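Local coordinates for protein aminotransferase, class I (Staphylococcus aureus, PDB 2O1B) that probably catalyses pyridoxal-5'-phosphate-dependent transfer of amino groups between amino acids and 2-oxo acids, in the manner of an aspartate aminotransferase, at residues N28-Y33 with G149-D154; G133-L138 with K156-N161; D180-I185 with T213-V218. All blocks are in the same frame, centred on the assembly; numbering follows the deposited sequence. Where two conformers were deposited one is given.

Contact 2 stands between the other two. One half of contact 1 belongs to the beta-alpha-beta unit of contact 2: helix 146-152, whose last turn and C-terminal cap form that half, joins the two strands. The centres of contacts 1 and 2 are about 13 Å apart, and D154 O lies 2.9 Å from G133 N. Contact 3 continues the same sheet, since strands 135-140 and 182-187 are neighbours. Centres of contacts 2 and 3 are about 9 Å apart, with L137 N 2.9 Å from L184 O. Contacts 1 and 3 do not touch. The bound PLP lies about 12 Å from the side chain of L138 and about 9 Å from that of V218, so neither touches it.

Contact 1 of 3, residues N28-Y33 with G149-D154; sequences NIPDSY and GVLLAD
The ring of P30 meets L151 at one corner: its CD points at the L151 CD1 methyl, 4.2 Å from P30 CD. The carbonyl of N28 brings its oxygen to the same methyl, at 4.2 Å from L151 CD1. The contact is apolar packing of the N-terminal arm against the last turn of helix 146-152, in the large PLP-binding domain of a fold type I aminotransferase.

I29 is the buried residue of the arm and packs on two leucines. Its CG1 passes L151, 4.2 Å from L151 CD1, and the two side chains run past each other in opposite directions. With chi2 at 172° the I29 chain is extended, and this carries CD1 beyond L151 to L152. There the two side chains cross at about a right angle. L151 also packs on P157 of strand 156-161, so this leucine lies between the arm and the sheet. No hydrogen bond links the two segments.

I29 O accepts a hydrogen bond from K277 NZ of the second subunit, and D31 OD1 makes a salt bridge with the same nitrogen. L152 packs on T282 of the second subunit, so the contact borders the dimer interface.

The helix stops in a Schellman motif. D154 has positive phi (56°) and is its C-prime residue. G155 N bonds V150 O, and D154 N bonds L151 O at 3.1 Å. The tightest approach across the segments is at the methyls, where I29 CD1 sits 3.7 Å from L152 CD2.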
ATOM      1  N   ASN A  28      14.778   8.342  11.677  1.00 27.15           N
ATOM      2  CA  ASN A  28      14.674   9.788  11.478  1.00 26.86           C
ATOM      3  C   ASN A  28      13.243  10.305  11.543  1.00 26.29           C
ATOM      4  O   ASN A  28      13.021  11.445  11.940  1.00 26.33           O
ATOM      5  CB  ASN A  28      15.298  10.201  10.144  1.00 26.92           C
ATOM      6  CG  ASN A  28      16.730  10.664  10.291  1.00 27.78           C
ATOM      7  OD1 ASN A  28      17.625   9.877  10.604  1.00 28.09           O
ATOM      8  ND2 ASN A  28      16.956  11.951  10.064  1.00 28.40           N
ATOM      9  N   ILE A  29      12.282   9.458  11.178  1.00 25.84           N
ATOM     10  CA  ILE A  29      10.904   9.909  10.957  1.00 25.40           C
ATOM     11  C   ILE A  29      10.103  10.119  12.247  1.00 25.21           C
ATOM     12  O   ILE A  29       9.852   9.165  12.981  1.00 24.71           O
ATOM     13  CB  ILE A  29      10.144   8.997   9.958  1.00 25.47           C
ATOM     14  CG1 ILE A  29      10.973   8.835   8.674  1.00 25.45           C
ATOM     15  CG2 ILE A  29       8.771   9.594   9.648  1.00 25.16           C
ATOM     16  CD1 ILE A  29      10.434   7.810   7.683  1.00 25.14           C
ATOM     17  N   PRO A  30       9.691  11.377  12.516  1.00 25.12           N
ATOM     18  CA  PRO A  30       8.882  11.658  13.701  1.00 25.11           C
ATOM     19  C   PRO A  30       7.619  10.835  13.658  1.00 25.00           C
ATOM     20  O   PRO A  30       7.046  10.653  12.588  1.00 24.76           O
ATOM     21  CB  PRO A  30       8.553  13.157  13.578  1.00 25.08           C
ATOM     22  CG  PRO A  30       8.885  13.536  12.180  1.00 25.51           C
ATOM     23  CD  PRO A  30       9.965  12.595  11.734  1.00 25.50           C
ATOM     24  N   ASP A  31       7.202  10.316  14.807  1.00 24.98           N
ATOM     25  CA  ASP A  31       6.007   9.485  14.857  1.00 25.22           C
ATOM     26  C   ASP A  31       4.814  10.198  14.241  1.00 25.43           C
ATOM     27  O   ASP A  31       4.701  11.419  14.325  1.00 25.29           O
ATOM     28  CB  ASP A  31       5.690   9.063  16.294  1.00 25.01           C
ATOM     29  CG  ASP A  31       6.531   7.881  16.758  1.00 25.46           C
ATOM     30  OD1 ASP A  31       7.403   7.410  15.992  1.00 24.71           O
ATOM     31  OD2 ASP A  31       6.316   7.419  17.898  1.00 25.23           O
ATOM     32  N   SER A  32       3.942   9.423  13.603  1.00 25.94           N
ATOM     33  CA  SER A  32       2.675   9.936  13.125  1.00 26.59           C
ATOM     34  C   SER A  32       1.945  10.530  14.323  1.00 27.07           C
ATOM     35  O   SER A  32       1.515   9.806  15.226  1.00 26.89           O
ATOM     36  CB  SER A  32       1.855   8.820  12.484  1.00 26.21           C
ATOM     37  OG  SER A  32       0.629   9.322  11.982  1.00 26.61           O
ATOM     38  N   TYR A  33       1.843  11.856  14.334  1.00 28.04           N
ATOM     39  CA  TYR A  33       1.318  12.590  15.484  1.00 28.91           C
ATOM     40  C   TYR A  33      -0.103  12.176  15.865  1.00 29.20           C
ATOM     41  O   TYR A  33      -0.500  12.302  17.027  1.00 29.33           O
ATOM     42  CB  TYR A  33       1.416  14.105  15.257  1.00 29.42           C
ATOM     43  CG  TYR A  33       2.523  14.790  16.047  1.00 30.14           C
ATOM     44  CD1 TYR A  33       3.871  14.647  15.683  1.00 31.02           C
ATOM     45  CD2 TYR A  33       2.223  15.589  17.150  1.00 30.19           C
ATOM     46  CE1 TYR A  33       4.888  15.280  16.406  1.00 30.88           C
ATOM     47  CE2 TYR A  33       3.228  16.229  17.880  1.00 30.73           C
ATOM     48  CZ  TYR A  33       4.556  16.069  17.502  1.00 30.78           C
ATOM     49  OH  TYR A  33       5.546  16.700  18.224  1.00 30.52           O
ATOM     50  N   GLY A 149       7.526  11.072   3.518  1.00 22.93           N
ATOM     51  CA  GLY A 149       7.863  10.790   2.116  1.00 23.02           C
ATOM     52  C   GLY A 149       9.205  11.384   1.711  1.00 22.93           C
ATOM     53  O   GLY A 149      10.067  10.686   1.161  1.00 22.81           O
ATOM     54  N   VAL A 150       9.394  12.670   1.987  1.00 23.17           N
ATOM     55  CA  VAL A 150      10.670  13.334   1.677  1.00 23.21           C
ATOM     56  C   VAL A 150      11.842  12.600   2.349  1.00 23.41           C
ATOM     57  O   VAL A 150      12.850  12.287   1.696  1.00 24.39           O
ATOM     58  CB  VAL A 150      10.658  14.827   2.070  1.00 22.86           C
ATOM     59  CG1 VAL A 150      11.946  15.487   1.646  1.00 23.30           C
ATOM     60  CG2 VAL A 150       9.462  15.545   1.433  1.00 22.45           C
ATOM     61  N   LEU A 151      11.696  12.299   3.642  1.00 22.89           N
ATOM     62  CA  LEU A 151      12.748  11.633   4.421  1.00 22.08           C
ATOM     63  C   LEU A 151      12.997  10.210   3.952  1.00 21.93           C
ATOM     64  O   LEU A 151      14.130   9.727   3.996  1.00 21.18           O
ATOM     65  CB  LEU A 151      12.425  11.638   5.927  1.00 21.98           C
ATOM     66  CG  LEU A 151      12.413  12.983   6.650  1.00 22.27           C
ATOM     67  CD1 LEU A 151      12.049  12.813   8.112  1.00 22.38           C
ATOM     68  CD2 LEU A 151      13.784  13.693   6.542  1.00 22.43           C
ATOM     69  N   LEU A 152      11.938   9.537   3.512  1.00 21.02           N
ATOM     70  CA  LEU A 152      12.069   8.174   2.995  1.00 21.54           C
ATOM     71  C   LEU A 152      12.864   8.137   1.696  1.00 21.85           C
ATOM     72  O   LEU A 152      13.398   7.094   1.333  1.00 21.51           O
ATOM     73  CB  LEU A 152      10.696   7.523   2.787  1.00 21.43           C
ATOM     74  CG  LEU A 152      10.034   6.989   4.067  1.00 21.36           C
ATOM     75  CD1 LEU A 152       8.533   6.682   3.842  1.00 22.92           C
ATOM     76  CD2 LEU A 152      10.785   5.769   4.604  1.00 19.47           C
ATOM     77  N   ALA A 153      12.922   9.278   1.008  1.00 22.29           N
ATOM     78  CA  ALA A 153      13.686   9.431  -0.233  1.00 23.40           C
ATOM     79  C   ALA A 153      15.018  10.170  -0.047  1.00 24.12           C
ATOM     80  O   ALA A 153      15.637  10.590  -1.026  1.00 24.78           O
ATOM     81  CB  ALA A 153      12.831  10.149  -1.272  1.00 22.82           C
ATOM     82  N   ASP A 154      15.452  10.329   1.204  1.00 24.90           N
ATOM     83  CA  ASP A 154      16.683  11.063   1.558  1.00 25.49           C
ATOM     84  C   ASP A 154      16.708  12.507   1.044  1.00 25.57           C
ATOM     85  O   ASP A 154      17.780  13.081   0.814  1.00 26.00           O
ATOM     86  CB  ASP A 154      17.939  10.314   1.097  1.00 26.17           C
ATOM     87  CG  ASP A 154      18.129   8.985   1.811  1.00 28.47           C
ATOM     88  OD1 ASP A 154      17.816   7.938   1.204  1.00 29.71           O
ATOM     89  OD2 ASP A 154      18.591   8.989   2.978  1.00 30.31           O
TER

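Contact 2 of 3, residues G133-L138 with K156-N161; sequences GDYVLL and KPVPLN
D134, V136 and L138 share five backbone hydrogen bonds with K156, V158 and L160. The ladder runs from K156 N to D134 O (2.8 Å) to L160 N on L138 O (2.7 Å). That last donor stands above the carbonyl plane, 49° out of it. On the face with Y135, L137 and V158, the Y135 ring meets K156 CB and V158 CG2 obliquely. V158 has two deposited conformers, so its part in this is less certain. L137 CG lies anti to its carbonyl carbon (chi1 -75°), which lets CD2 come 3.5 Å from V158 O. On the other face L138 and P157 lie side by side, pointing the same way, with L138 CD2 3.8 Å from P157 CB.

The strands are parallel and belong to a beta-alpha-beta unit whose helix is 146-152. Strand 156-161 is an outermost strand of the sheet within this chain. Its prolines, P157 and P159, fall between the residues whose N-H groups point to strand 135-140, so the ladder loses no donor.

Further out, V150 of the helix covers V136 and P157. T182 and I178 pack on the Y135 side chain. D134 is steadied by a bond from N131 N to its OD1.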
ATOM      1  N   GLY A 133      19.420  14.350  -1.244  1.00 25.12           N
ATOM      2  CA  GLY A 133      19.883  15.727  -1.096  1.00 24.87           C
ATOM      3  C   GLY A 133      19.057  16.776  -1.823  1.00 25.00           C
ATOM      4  O   GLY A 133      19.321  17.974  -1.696  1.00 25.83           O
ATOM      5  N   ASP A 134      18.067  16.340  -2.602  1.00 24.47           N
ATOM      6  CA  ASP A 134      17.165  17.268  -3.280  1.00 24.28           C
ATOM      7  C   ASP A 134      16.271  17.955  -2.263  1.00 23.81           C
ATOM      8  O   ASP A 134      15.781  17.319  -1.338  1.00 24.17           O
ATOM      9  CB  ASP A 134      16.292  16.534  -4.315  1.00 24.18           C
ATOM     10  CG  ASP A 134      17.024  16.273  -5.633  1.00 24.92           C
ATOM     11  OD1 ASP A 134      16.381  15.704  -6.539  1.00 25.91           O
ATOM     12  OD2 ASP A 134      18.222  16.630  -5.775  1.00 22.44           O
ATOM     13  N   TYR A 135      16.045  19.253  -2.450  1.00 23.56           N
ATOM     14  CA  TYR A 135      15.166  20.017  -1.569  1.00 23.01           C
ATOM     15  C   TYR A 135      13.717  19.854  -1.967  1.00 22.89           C
ATOM     16  O   TYR A 135      13.394  19.821  -3.151  1.00 22.67           O
ATOM     17  CB  TYR A 135      15.521  21.493  -1.622  1.00 23.68           C
ATOM     18  CG  TYR A 135      16.774  21.859  -0.886  1.00 23.41           C
ATOM     19  CD1 TYR A 135      17.890  21.024  -0.890  1.00 25.40           C
ATOM     20  CD2 TYR A 135      16.861  23.064  -0.205  1.00 25.70           C
ATOM     21  CE1 TYR A 135      19.068  21.387  -0.216  1.00 25.16           C
ATOM     22  CE2 TYR A 135      18.021  23.436   0.463  1.00 26.35           C
ATOM     23  CZ  TYR A 135      19.113  22.597   0.459  1.00 25.94           C
ATOM     24  OH  TYR A 135      20.247  22.975   1.137  1.00 25.93           O
ATOM     25  N   VAL A 136      12.850  19.731  -0.961  1.00 22.60           N
ATOM     26  CA  VAL A 136      11.412  19.660  -1.182  1.00 22.06           C
ATOM     27  C   VAL A 136      10.749  20.715  -0.292  1.00 22.97           C
ATOM     28  O   VAL A 136      10.976  20.739   0.930  1.00 22.52           O
ATOM     29  CB  VAL A 136      10.842  18.250  -0.862  1.00 22.32           C
ATOM     30  CG1 VAL A 136       9.346  18.215  -1.087  1.00 20.64           C
ATOM     31  CG2 VAL A 136      11.538  17.176  -1.710  1.00 20.92           C
ATOM     32  N   LEU A 137       9.942  21.580  -0.910  1.00 22.66           N
ATOM     33  CA  LEU A 137       9.203  22.617  -0.181  1.00 22.85           C
ATOM     34  C   LEU A 137       7.880  22.079   0.340  1.00 23.28           C
ATOM     35  O   LEU A 137       7.100  21.527  -0.425  1.00 22.52           O
ATOM     36  CB  LEU A 137       8.968  23.839  -1.068  1.00 22.51           C
ATOM     37  CG  LEU A 137      10.222  24.692  -1.253  1.00 22.20           C
ATOM     38  CD1 LEU A 137      10.032  25.691  -2.374  1.00 22.15           C
ATOM     39  CD2 LEU A 137      10.526  25.417   0.052  1.00 21.90           C
ATOM     40  N   LEU A 138       7.659  22.256   1.647  1.00 23.59           N
ATOM     41  CA  LEU A 138       6.477  21.769   2.352  1.00 23.81           C
ATOM     42  C   LEU A 138       5.677  22.916   3.004  1.00 24.04           C
ATOM     43  O   LEU A 138       6.242  23.705   3.762  1.00 23.10           O
ATOM     44  CB  LEU A 138       6.919  20.767   3.433  1.00 23.84           C
ATOM     45  CG  LEU A 138       6.912  19.251   3.152  1.00 24.92           C
ATOM     46  CD1 LEU A 138       7.041  18.836   1.690  1.00 25.16           C
ATOM     47  CD2 LEU A 138       7.873  18.469   4.012  1.00 23.81           C
ATOM     48  N   LYS A 156      15.678  16.705   1.343  1.00 26.69           N
ATOM     49  CA  LYS A 156      15.795  17.710   2.389  1.00 27.35           C
ATOM     50  C   LYS A 156      14.542  18.585   2.439  1.00 26.87           C
ATOM     51  O   LYS A 156      14.342  19.459   1.591  1.00 27.01           O
ATOM     52  CB  LYS A 156      17.090  18.523   2.245  1.00 27.62           C
ATOM     53  CG  LYS A 156      18.332  17.634   2.093  1.00 30.01           C
ATOM     54  CD  LYS A 156      19.548  18.151   2.846  1.00 33.31           C
ATOM     55  CE  LYS A 156      19.669  17.506   4.235  1.00 35.85           C
ATOM     56  NZ  LYS A 156      20.185  16.097   4.189  1.00 35.99           N
ATOM     57  N   PRO A 157      13.678  18.327   3.432  1.00 26.60           N
ATOM     58  CA  PRO A 157      12.445  19.104   3.564  1.00 26.40           C
ATOM     59  C   PRO A 157      12.731  20.520   4.060  1.00 25.89           C
ATOM     60  O   PRO A 157      13.471  20.707   5.032  1.00 24.95           O
ATOM     61  CB  PRO A 157      11.627  18.326   4.604  1.00 26.45           C
ATOM     62  CG  PRO A 157      12.411  17.079   4.914  1.00 27.57           C
ATOM     63  CD  PRO A 157      13.816  17.307   4.484  1.00 26.20           C
ATOM     64  N   VAL A 158      12.158  21.494   3.355  1.00 25.77           N
ATOM     65  CA  VAL A 158      12.288  22.913   3.695  0.50 25.67           C
ATOM     66  C   VAL A 158      10.891  23.546   3.703  1.00 25.82           C
ATOM     67  O   VAL A 158      10.117  23.327   2.775  1.00 25.22           O
ATOM     68  CB  VAL A 158      13.201  23.651   2.682  0.50 25.69           C
ATOM     69  CG1 VAL A 158      13.194  25.157   2.922  0.50 25.95           C
ATOM     70  CG2 VAL A 158      14.634  23.115   2.755  0.50 25.36           C
ATOM     71  N   PRO A 159      10.572  24.362   4.741  1.00 26.36           N
ATOM     72  CA  PRO A 159       9.211  24.904   4.848  1.00 26.37           C
ATOM     73  C   PRO A 159       8.882  25.970   3.816  1.00 26.10           C
ATOM     74  O   PRO A 159       9.708  26.845   3.542  1.00 26.22           O
ATOM     75  CB  PRO A 159       9.183  25.540   6.244  1.00 26.50           C
ATOM     76  CG  PRO A 159      10.452  25.172   6.901  1.00 27.45           C
ATOM     77  CD  PRO A 159      11.434  24.844   5.838  1.00 26.69           C
ATOM     78  N   LEU A 160       7.681  25.880   3.252  1.00 25.74           N
ATOM     79  CA  LEU A 160       7.100  26.941   2.444  1.00 26.01           C
ATOM     80  C   LEU A 160       6.242  27.771   3.400  1.00 26.42           C
ATOM     81  O   LEU A 160       5.149  27.359   3.789  1.00 26.63           O
ATOM     82  CB  LEU A 160       6.243  26.354   1.305  1.00 25.64           C
ATOM     83  CG  LEU A 160       5.455  27.316   0.389  1.00 25.90           C
ATOM     84  CD1 LEU A 160       6.380  28.257  -0.392  1.00 26.29           C
ATOM     85  CD2 LEU A 160       4.527  26.556  -0.557  1.00 26.21           C
ATOM     86  N   ASN A 161       6.756  28.940   3.770  1.00 26.62           N
ATOM     87  CA  ASN A 161       6.117  29.741   4.805  0.50 26.44           C
ATOM     88  C   ASN A 161       4.865  30.482   4.324  1.00 26.48           C
ATOM     89  O   ASN A 161       4.912  31.396   3.489  1.00 26.50           O
ATOM     90  CB  ASN A 161       7.131  30.657   5.501  0.50 26.30           C
ATOM     91  CG  ASN A 161       8.181  29.873   6.286  0.50 26.12           C
ATOM     92  OD1 ASN A 161       7.864  28.909   6.992  0.50 24.49           O
ATOM     93  ND2 ASN A 161       9.438  30.284   6.159  0.50 25.99           N
TER

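Contact 3 of 3, residues D180-I185 with T213-V218; sequences DKTKLI and TDTKIV
K216 curls back over the carbonyl of K183. Its CB and CG keep 4.1 Å from K183 O. The chain then bends at chi2 (109°), and K216 CD comes to 3.4 Å from K183 O. CE stays close to the same oxygen. NZ reaches it with a hydrogen bond, K216 NZ to K183 O, of 3.0 Å. The tip also lies against K183 CB and makes a weak hydrogen bond to D214 O within its own segment.

The backbone N of the same lysine bonds K183 O too, with an N-H...O angle of 174°. It comes from above the carbonyl plane, and NZ comes from the opposite face. One oxygen is thus gripped by two donors of a single residue.

One residue earlier, T215 OG1 donates to T182 O at 2.7 Å. Its CG2 lies anti to the backbone N and packs on I185, 3.7 Å from I185 CD1. Further along both strands the regular ladder takes over: K216 O receives I185 N, and I185 O receives V218 N. On the face of L184 and K216, L184 CD1 crosses to V218 CG2 at 3.5 Å. M271 of helix 269-282 and V125 of helix 118-129 cover both of these side chains.

Near the start of the two strands, K183 NZ and D214 OD2 form a long salt bridge of 3.9 Å. Water 1 bridges D180 O and D214 OD1.

The two strands are parallel neighbours in the seven-stranded mixed sheet of the PLP domain. They belong to a beta-alpha-beta unit with helix 200-210. Strand 216-220 ends at D220, which lines the cofactor pocket. This is the fold type I arrangement, in which such an aspartate usually pairs with the pyridine nitrogen of PLP.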
ATOM      1  N   ASP A 180      16.365  27.445  -6.315  1.00 35.37           N
ATOM      2  CA  ASP A 180      17.272  26.832  -7.281  1.00 34.88           C
ATOM      3  C   ASP A 180      17.526  25.352  -6.999  1.00 34.24           C
ATOM      4  O   ASP A 180      17.681  24.553  -7.928  1.00 34.64           O
ATOM      5  CB  ASP A 180      18.597  27.601  -7.320  1.00 35.39           C
ATOM      6  CG  ASP A 180      18.523  28.872  -8.164  1.00 36.03           C
ATOM      7  OD1 ASP A 180      17.407  29.370  -8.445  1.00 36.72           O
ATOM      8  OD2 ASP A 180      19.596  29.379  -8.550  1.00 37.53           O
ATOM      9  N   LYS A 181      17.556  24.983  -5.722  1.00 32.85           N
ATOM     10  CA  LYS A 181      17.854  23.603  -5.344  1.00 31.21           C
ATOM     11  C   LYS A 181      16.604  22.738  -5.209  1.00 29.96           C
ATOM     12  O   LYS A 181      16.713  21.516  -5.048  1.00 29.37           O
ATOM     13  CB  LYS A 181      18.656  23.557  -4.039  1.00 31.40           C
ATOM     14  CG  LYS A 181      20.082  24.051  -4.143  1.00 32.08           C
ATOM     15  CD  LYS A 181      20.761  23.957  -2.794  1.00 32.84           C
ATOM     16  CE  LYS A 181      22.051  24.770  -2.760  1.00 34.13           C
ATOM     17  NZ  LYS A 181      22.596  24.833  -1.376  1.00 34.05           N
ATOM     18  N   THR A 182      15.425  23.359  -5.277  1.00 28.28           N
ATOM     19  CA  THR A 182      14.176  22.629  -5.055  1.00 26.89           C
ATOM     20  C   THR A 182      13.738  21.811  -6.267  1.00 26.15           C
ATOM     21  O   THR A 182      13.627  22.319  -7.383  1.00 26.26           O
ATOM     22  CB  THR A 182      13.032  23.554  -4.566  1.00 26.88           C
ATOM     23  OG1 THR A 182      13.407  24.127  -3.312  1.00 26.89           O
ATOM     24  CG2 THR A 182      11.740  22.764  -4.356  1.00 26.34           C
ATOM     25  N   LYS A 183      13.471  20.537  -6.025  1.00 25.17           N
ATOM     26  CA  LYS A 183      13.071  19.637  -7.087  1.00 24.26           C
ATOM     27  C   LYS A 183      11.600  19.246  -6.982  1.00 23.51           C
ATOM     28  O   LYS A 183      11.014  18.780  -7.953  1.00 22.88           O
ATOM     29  CB  LYS A 183      13.988  18.419  -7.095  1.00 24.59           C
ATOM     30  CG  LYS A 183      15.479  18.813  -7.112  1.00 25.10           C
ATOM     31  CD  LYS A 183      15.865  19.545  -8.390  1.00 25.80           C
ATOM     32  CE  LYS A 183      17.343  19.945  -8.406  1.00 27.78           C
ATOM     33  NZ  LYS A 183      18.241  18.793  -8.697  1.00 30.54           N
ATOM     34  N   LEU A 184      11.012  19.456  -5.807  1.00 22.66           N
ATOM     35  CA  LEU A 184       9.614  19.136  -5.578  1.00 22.57           C
ATOM     36  C   LEU A 184       8.974  20.111  -4.590  1.00 22.61           C
ATOM     37  O   LEU A 184       9.618  20.559  -3.629  1.00 22.24           O
ATOM     38  CB  LEU A 184       9.474  17.693  -5.075  1.00 22.13           C
ATOM     39  CG  LEU A 184       8.079  17.070  -4.956  1.00 22.72           C
ATOM     40  CD1 LEU A 184       7.406  16.896  -6.320  1.00 22.04           C
ATOM     41  CD2 LEU A 184       8.195  15.737  -4.264  1.00 22.25           C
ATOM     42  N   ILE A 185       7.707  20.428  -4.851  1.00 22.28           N
ATOM     43  CA  ILE A 185       6.899  21.305  -4.010  1.00 22.63           C
ATOM     44  C   ILE A 185       5.516  20.705  -3.785  1.00 22.51           C
ATOM     45  O   ILE A 185       4.817  20.365  -4.734  1.00 22.50           O
ATOM     46  CB  ILE A 185       6.728  22.697  -4.656  1.00 22.75           C
ATOM     47  CG1 ILE A 185       8.097  23.337  -4.905  1.00 22.56           C
ATOM     48  CG2 ILE A 185       5.862  23.607  -3.775  1.00 23.52           C
ATOM     49  CD1 ILE A 185       8.021  24.685  -5.559  1.00 23.89           C
ATOM     50  N   THR A 213      11.974  24.781 -15.303  1.00 30.83           N
ATOM     51  CA  THR A 213      12.963  24.450 -14.277  1.00 30.53           C
ATOM     52  C   THR A 213      12.818  22.950 -14.053  1.00 30.32           C
ATOM     53  O   THR A 213      11.934  22.336 -14.638  1.00 30.63           O
ATOM     54  CB  THR A 213      12.726  25.223 -12.955  1.00 30.44           C
ATOM     55  OG1 THR A 213      11.440  24.889 -12.414  1.00 29.73           O
ATOM     56  CG2 THR A 213      12.808  26.733 -13.177  1.00 30.46           C
ATOM     57  N   ASP A 214      13.673  22.348 -13.233  1.00 30.18           N
ATOM     58  CA  ASP A 214      13.443  20.943 -12.881  1.00 30.53           C
ATOM     59  C   ASP A 214      12.597  20.762 -11.615  1.00 29.44           C
ATOM     60  O   ASP A 214      12.558  19.673 -11.049  1.00 29.87           O
ATOM     61  CB  ASP A 214      14.730  20.091 -12.866  1.00 31.13           C
ATOM     62  CG  ASP A 214      15.928  20.803 -12.233  1.00 34.24           C
ATOM     63  OD1 ASP A 214      15.828  21.997 -11.857  1.00 37.01           O
ATOM     64  OD2 ASP A 214      16.996  20.149 -12.130  1.00 37.95           O
ATOM     65  N   THR A 215      11.900  21.821 -11.198  1.00 28.12           N
ATOM     66  CA  THR A 215      11.017  21.747 -10.035  1.00 26.85           C
ATOM     67  C   THR A 215       9.619  21.292 -10.458  1.00 26.44           C
ATOM     68  O   THR A 215       8.991  21.900 -11.328  1.00 25.92           O
ATOM     69  CB  THR A 215      10.894  23.101  -9.292  1.00 26.78           C
ATOM     70  OG1 THR A 215      12.176  23.725  -9.165  1.00 26.91           O
ATOM     71  CG2 THR A 215      10.295  22.906  -7.900  1.00 26.47           C
ATOM     72  N   LYS A 216       9.129  20.231  -9.829  1.00 26.05           N
ATOM     73  CA  LYS A 216       7.773  19.762 -10.090  1.00 25.91           C
ATOM     74  C   LYS A 216       6.858  20.033  -8.898  1.00 25.27           C
ATOM     75  O   LYS A 216       7.323  20.202  -7.773  1.00 24.97           O
ATOM     76  CB  LYS A 216       7.751  18.270 -10.428  1.00 26.19           C
ATOM     77  CG  LYS A 216       8.881  17.786 -11.333  1.00 28.69           C
ATOM     78  CD  LYS A 216       9.842  16.929 -10.535  1.00 31.53           C
ATOM     79  CE  LYS A 216      11.254  16.971 -11.101  1.00 33.01           C
ATOM     80  NZ  LYS A 216      12.210  16.872  -9.982  1.00 33.90           N
ATOM     81  N   ILE A 217       5.552  20.035  -9.149  1.00 24.83           N
ATOM     82  CA  ILE A 217       4.577  20.323  -8.116  1.00 24.44           C
ATOM     83  C   ILE A 217       3.664  19.122  -7.922  1.00 25.00           C
ATOM     84  O   ILE A 217       3.247  18.476  -8.897  1.00 24.33           O
ATOM     85  CB  ILE A 217       3.724  21.574  -8.482  1.00 24.64           C
ATOM     86  CG1 ILE A 217       4.603  22.827  -8.565  1.00 24.20           C
ATOM     87  CG2 ILE A 217       2.562  21.771  -7.497  1.00 23.80           C
ATOM     88  CD1 ILE A 217       3.934  24.011  -9.225  1.00 24.11           C
ATOM     89  N   VAL A 218       3.368  18.827  -6.660  1.00 25.12           N
ATOM     90  CA  VAL A 218       2.335  17.863  -6.317  1.00 25.44           C
ATOM     91  C   VAL A 218       1.260  18.647  -5.614  1.00 25.78           C
ATOM     92  O   VAL A 218       1.508  19.217  -4.560  1.00 26.62           O
ATOM     93  CB  VAL A 218       2.834  16.776  -5.342  1.00 25.52           C
ATOM     94  CG1 VAL A 218       1.689  15.812  -4.986  1.00 25.80           C
ATOM     95  CG2 VAL A 218       3.987  16.023  -5.946  1.00 26.88           C
TER
HETATM   96  O   HOH W   1      15.918  22.771  -9.236  1.00 44.78           O